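Local coordinates for Aac(6')-ib (Escherichia coli, PDB 2BUE), which probably transfers an acetyl group from acetyl-CoA to the 6'-amino group of aminoglycosides such as kanamycin B, conferring resistance to these antibiotics, at residues E41-R45 with S46-E50; A57-L61 with A62-E66. The protein carries 2 engineered substitutions. All blocks are in the same frame, centred on the assembly; numbering follows the deposited sequence. Where two conformers were deposited one is given.

Contact 1. Residues E41-R45 with S46-E50; sequences EWLNR and SHIVE
Ile48 folds back over the end of helix 36-43, with its CD1 methyl 3.1 Å from Trp42 O. CG1 lies beside the backbone N (chi1 -69°), which turns the long branch toward Trp42, where Ile48 CD1 is also 4.2 Å from Trp42 CB. The other branch of Ile48, CG2, meets Leu43 CD2 at 4.1 Å. A beta-branched residue suits this corner because its two arms reach two successive residues of the preceding helix. Val49 uses a single branch, CG2, which lies 3.3 Å from Leu43 O. Between the helices Arg45 is the N-cap, and its carbonyl O takes two amides: Val49 N at 3.0 Å, nearly straight, and Ile48 N from above the carbonyl plane.

The arginine chain, extended from CG to NE, runs back along helix 36-43. One guanidinium face rests on Trp42 CD1, while Arg45 NH2 forms a salt bridge with Glu41 OE2 (3.1 Å); OE2 lies in the guanidinium plane, but NH2 approaches it from well above the carboxylate plane. NH1 hydrogen-bonds to Ala122 O. His47 lies alongside Arg45 and points the same way, its CE1 3.9 Å from Arg45 CB and one ring face over Ile48 CG1; its NE2 bonds to Leu121 O. The result is a tight helix-to-helix turn on one wall of the coenzyme A pocket of this GNAT acetyltransferase, with His47 among the residues lining it.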
# COMPACT_ATOMS: atom_id res chain seq x y z
N GLU A 41 15.97 1.43 -7.47
CA GLU A 41 16.70 2.44 -6.72
C GLU A 41 16.01 2.72 -5.37
O GLU A 41 16.66 2.66 -4.31
CB GLU A 41 16.90 3.72 -7.53
CG GLU A 41 17.62 4.77 -6.71
CD GLU A 41 17.96 6.04 -7.46
OE1 GLU A 41 17.62 6.17 -8.66
OE2 GLU A 41 18.58 6.92 -6.80
N TRP A 42 14.70 3.01 -5.42
CA TRP A 42 13.92 3.27 -4.20
C TRP A 42 14.00 2.15 -3.16
O TRP A 42 14.20 2.42 -1.96
CB TRP A 42 12.45 3.51 -4.55
CG TRP A 42 12.19 4.77 -5.31
CD1 TRP A 42 13.09 5.77 -5.60
CD2 TRP A 42 10.93 5.18 -5.84
NE1 TRP A 42 12.45 6.79 -6.30
CE2 TRP A 42 11.12 6.45 -6.46
CE3 TRP A 42 9.65 4.59 -5.86
CZ2 TRP A 42 10.07 7.15 -7.08
CZ3 TRP A 42 8.60 5.29 -6.49
CH2 TRP A 42 8.82 6.56 -7.08
N LEU A 43 13.82 0.91 -3.60
CA LEU A 43 13.76 -0.23 -2.69
C LEU A 43 15.10 -0.51 -1.98
O LEU A 43 15.16 -1.30 -1.04
CB LEU A 43 13.23 -1.49 -3.40
CG LEU A 43 11.76 -1.41 -3.83
CD1 LEU A 43 11.44 -2.65 -4.64
CD2 LEU A 43 10.83 -1.31 -2.59
N ASN A 44 16.15 0.15 -2.45
CA ASN A 44 17.46 0.05 -1.82
C ASN A 44 17.88 1.29 -1.02
O ASN A 44 19.04 1.39 -0.55
CB ASN A 44 18.51 -0.32 -2.88
CG ASN A 44 18.41 -1.80 -3.27
OD1 ASN A 44 18.92 -2.67 -2.55
ND2 ASN A 44 17.77 -2.08 -4.39
N ARG A 45 16.96 2.23 -0.85
CA ARG A 45 17.21 3.36 0.04
C ARG A 45 17.01 2.93 1.48
O ARG A 45 16.06 2.19 1.79
CB ARG A 45 16.35 4.56 -0.34
CG ARG A 45 16.66 5.07 -1.75
CD ARG A 45 15.87 6.29 -2.10
NE ARG A 45 16.35 6.83 -3.37
CZ ARG A 45 15.73 7.77 -4.06
NH1 ARG A 45 14.59 8.30 -3.63
NH2 ARG A 45 16.26 8.18 -5.21
N SER A 46 17.90 3.36 2.37
CA SER A 46 17.89 2.86 3.75
C SER A 46 16.54 3.05 4.48
O SER A 46 16.11 2.16 5.22
CB SER A 46 19.03 3.48 4.56
OG SER A 46 18.92 4.89 4.59
N HIS A 47 15.87 4.19 4.27
CA HIS A 47 14.59 4.42 4.97
C HIS A 47 13.46 3.48 4.53
O HIS A 47 12.46 3.33 5.22
CB HIS A 47 14.14 5.88 4.85
CG HIS A 47 13.61 6.25 3.50
ND1 HIS A 47 14.44 6.59 2.44
CD2 HIS A 47 12.34 6.38 3.04
CE1 HIS A 47 13.70 6.90 1.40
NE2 HIS A 47 12.42 6.77 1.73
N ILE A 48 13.65 2.88 3.36
CA ILE A 48 12.68 1.94 2.80
C ILE A 48 13.05 0.49 3.17
O ILE A 48 12.20 -0.30 3.60
CB ILE A 48 12.58 2.14 1.25
CG1 ILE A 48 11.92 3.51 0.97
CG2 ILE A 48 11.76 1.01 0.60
CD1 ILE A 48 12.07 4.05 -0.44
N VAL A 49 14.32 0.16 3.04
CA VAL A 49 14.80 -1.16 3.41
C VAL A 49 14.35 -1.54 4.84
O VAL A 49 13.99 -2.69 5.10
CB VAL A 49 16.34 -1.24 3.29
CG1 VAL A 49 16.85 -2.53 3.86
CG2 VAL A 49 16.75 -1.13 1.83
N GLU A 50 14.36 -0.55 5.73
CA GLU A 50 13.97 -0.74 7.12
C GLU A 50 12.60 -1.43 7.29
O GLU A 50 12.43 -2.29 8.19
CB GLU A 50 13.97 0.63 7.82
CG GLU A 50 13.55 0.59 9.28
CD GLU A 50 13.75 1.91 10.01
OE1 GLU A 50 13.87 2.98 9.37
OE2 GLU A 50 13.81 1.86 11.26

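Contact 2. Residues A57-L61 with A62-E66; sequences ARPTL and ADVQE
Thr60 and Asp63 face each other across the first turn of helix 61-68 and form a capping box. Thr60, the N-cap residue, has OG1 tucked between its backbone N and carbonyl carbon (chi1 64°), and from there Thr60 OG1 accepts from Asp63 N at 2.9 Å. The return bond runs from Thr60 N to Asp63 OD2 (3.1 Å), which is met from above the carboxylate plane, 44° out of it. For this the aspartate keeps CG beside its own backbone N (chi1 -73°), swinging the carboxylate back over the helix start. The two side chains cross at a slant, each serving the other's amide. Threonine suits the place because its short hydroxyl arm can stand in for a missing carbonyl, and aspartate because its acceptor is held close to the chain; its negative charge would also probably be favoured at the positive end of the helix dipole.

Before the cap, Pro59 presents its ring to the buried side of the helix. Its CG presses on Val64 CG2 at 3.5 Å, tighter than usual for two carbons, while its CB sits 3.7 Å from Asp63 CB. Rigid proline and branched valine are compact apolar partners here, and both also lean on Leu43 of helix 36-43.

On another side, one turn along, Leu61 and Gln65 cross obliquely. The extended glutamine chain brings its amide beside the leucine branch point, with Gln65 NE2 3.7 Å from Leu61 CG, while CG of Gln65 packs against Leu61 O at 3.3 Å. Leu61 O also accepts from Gln65 N at 2.8 Å in a nearly linear bond.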
# COMPACT_ATOMS: atom_id res chain seq x y z
N ALA A 57 14.46 -7.95 1.39
CA ALA A 57 15.06 -6.60 1.55
C ALA A 57 16.26 -6.47 0.61
O ALA A 57 16.95 -7.45 0.35
CB ALA A 57 15.48 -6.31 3.03
N ARG A 58 16.49 -5.26 0.12
CA ARG A 58 17.60 -4.97 -0.80
C ARG A 58 17.62 -5.88 -2.03
O ARG A 58 18.62 -6.56 -2.30
CB ARG A 58 18.94 -4.99 -0.06
CG ARG A 58 19.02 -3.88 0.97
CD ARG A 58 20.43 -3.64 1.45
NE ARG A 58 20.50 -2.43 2.27
CZ ARG A 58 20.48 -1.19 1.79
NH1 ARG A 58 20.54 -0.16 2.63
NH2 ARG A 58 20.36 -0.98 0.48
N PRO A 59 16.53 -5.84 -2.82
CA PRO A 59 16.45 -6.66 -4.01
C PRO A 59 17.43 -6.18 -5.07
O PRO A 59 17.72 -4.97 -5.16
CB PRO A 59 15.02 -6.41 -4.51
CG PRO A 59 14.75 -5.01 -4.06
CD PRO A 59 15.37 -4.94 -2.68
N THR A 60 17.91 -7.11 -5.88
CA THR A 60 18.73 -6.75 -7.04
C THR A 60 17.81 -6.15 -8.11
O THR A 60 16.58 -6.25 -8.02
CB THR A 60 19.41 -8.00 -7.66
OG1 THR A 60 18.38 -8.86 -8.17
CG2 THR A 60 20.30 -8.72 -6.65
N LEU A 61 18.40 -5.54 -9.13
CA LEU A 61 17.62 -5.04 -10.25
C LEU A 61 16.80 -6.18 -10.88
O LEU A 61 15.60 -6.00 -11.15
CB LEU A 61 18.54 -4.38 -11.30
CG LEU A 61 17.85 -3.90 -12.57
CD1 LEU A 61 16.74 -2.85 -12.28
CD2 LEU A 61 18.88 -3.36 -13.55
N ALA A 62 17.44 -7.33 -11.09
CA ALA A 62 16.73 -8.51 -11.65
C ALA A 62 15.55 -8.92 -10.77
O ALA A 62 14.47 -9.25 -11.29
CB ALA A 62 17.69 -9.69 -11.82
N ASP A 63 15.76 -8.95 -9.45
CA ASP A 63 14.67 -9.25 -8.50
C ASP A 63 13.49 -8.32 -8.74
O ASP A 63 12.33 -8.77 -8.86
CB ASP A 63 15.13 -9.07 -7.05
CG ASP A 63 16.07 -10.16 -6.57
OD1 ASP A 63 16.14 -11.23 -7.22
OD2 ASP A 63 16.72 -9.92 -5.53
N VAL A 64 13.77 -7.03 -8.83
CA VAL A 64 12.68 -6.05 -8.97
C VAL A 64 12.01 -6.21 -10.33
O VAL A 64 10.77 -6.14 -10.45
CB VAL A 64 13.16 -4.60 -8.74
CG1 VAL A 64 12.03 -3.58 -9.04
CG2 VAL A 64 13.66 -4.40 -7.32
N GLN A 65 12.81 -6.43 -11.37
CA GLN A 65 12.27 -6.68 -12.70
C GLN A 65 11.37 -7.92 -12.76
O GLN A 65 10.34 -7.89 -13.45
CB GLN A 65 13.38 -6.77 -13.75
CG GLN A 65 14.06 -5.42 -13.97
CD GLN A 65 15.35 -5.55 -14.77
OE1 GLN A 65 16.03 -6.58 -14.70
NE2 GLN A 65 15.70 -4.50 -15.52
N GLU A 66 11.77 -8.98 -12.07
CA GLU A 66 11.05 -10.26 -12.07
C GLU A 66 9.81 -10.24 -11.19
O GLU A 66 8.84 -10.97 -11.47
CB GLU A 66 11.97 -11.39 -11.60
CG GLU A 66 13.09 -11.64 -12.59
CD GLU A 66 14.16 -12.60 -12.09
OE1 GLU A 66 14.09 -13.09 -10.94
OE2 GLU A 66 15.09 -12.88 -12.89

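In the fold
Contacts 1 and 2 come in series along the chain, their centres about 12 Å apart, within the N-terminal helical part of the GNAT domain. Contact 1 joins helices 36-43 and 46-49; contact 2 starts helix 61-68 after the intervening loop. They also meet directly: Asn44 ND2 hydrogen-bonds to Pro59 O and Asn44 O accepts from Arg58 NH2, while Leu43 packs on Pro59 and Val49 on Arg58. The loop is thus tied back onto the junction between helices 36-43 and 46-49. Contact 1 borders the coenzyme A pocket and touches strand 114-121 of the central mixed sheet, whereas contact 2 stands farther out, away from the annotated sites.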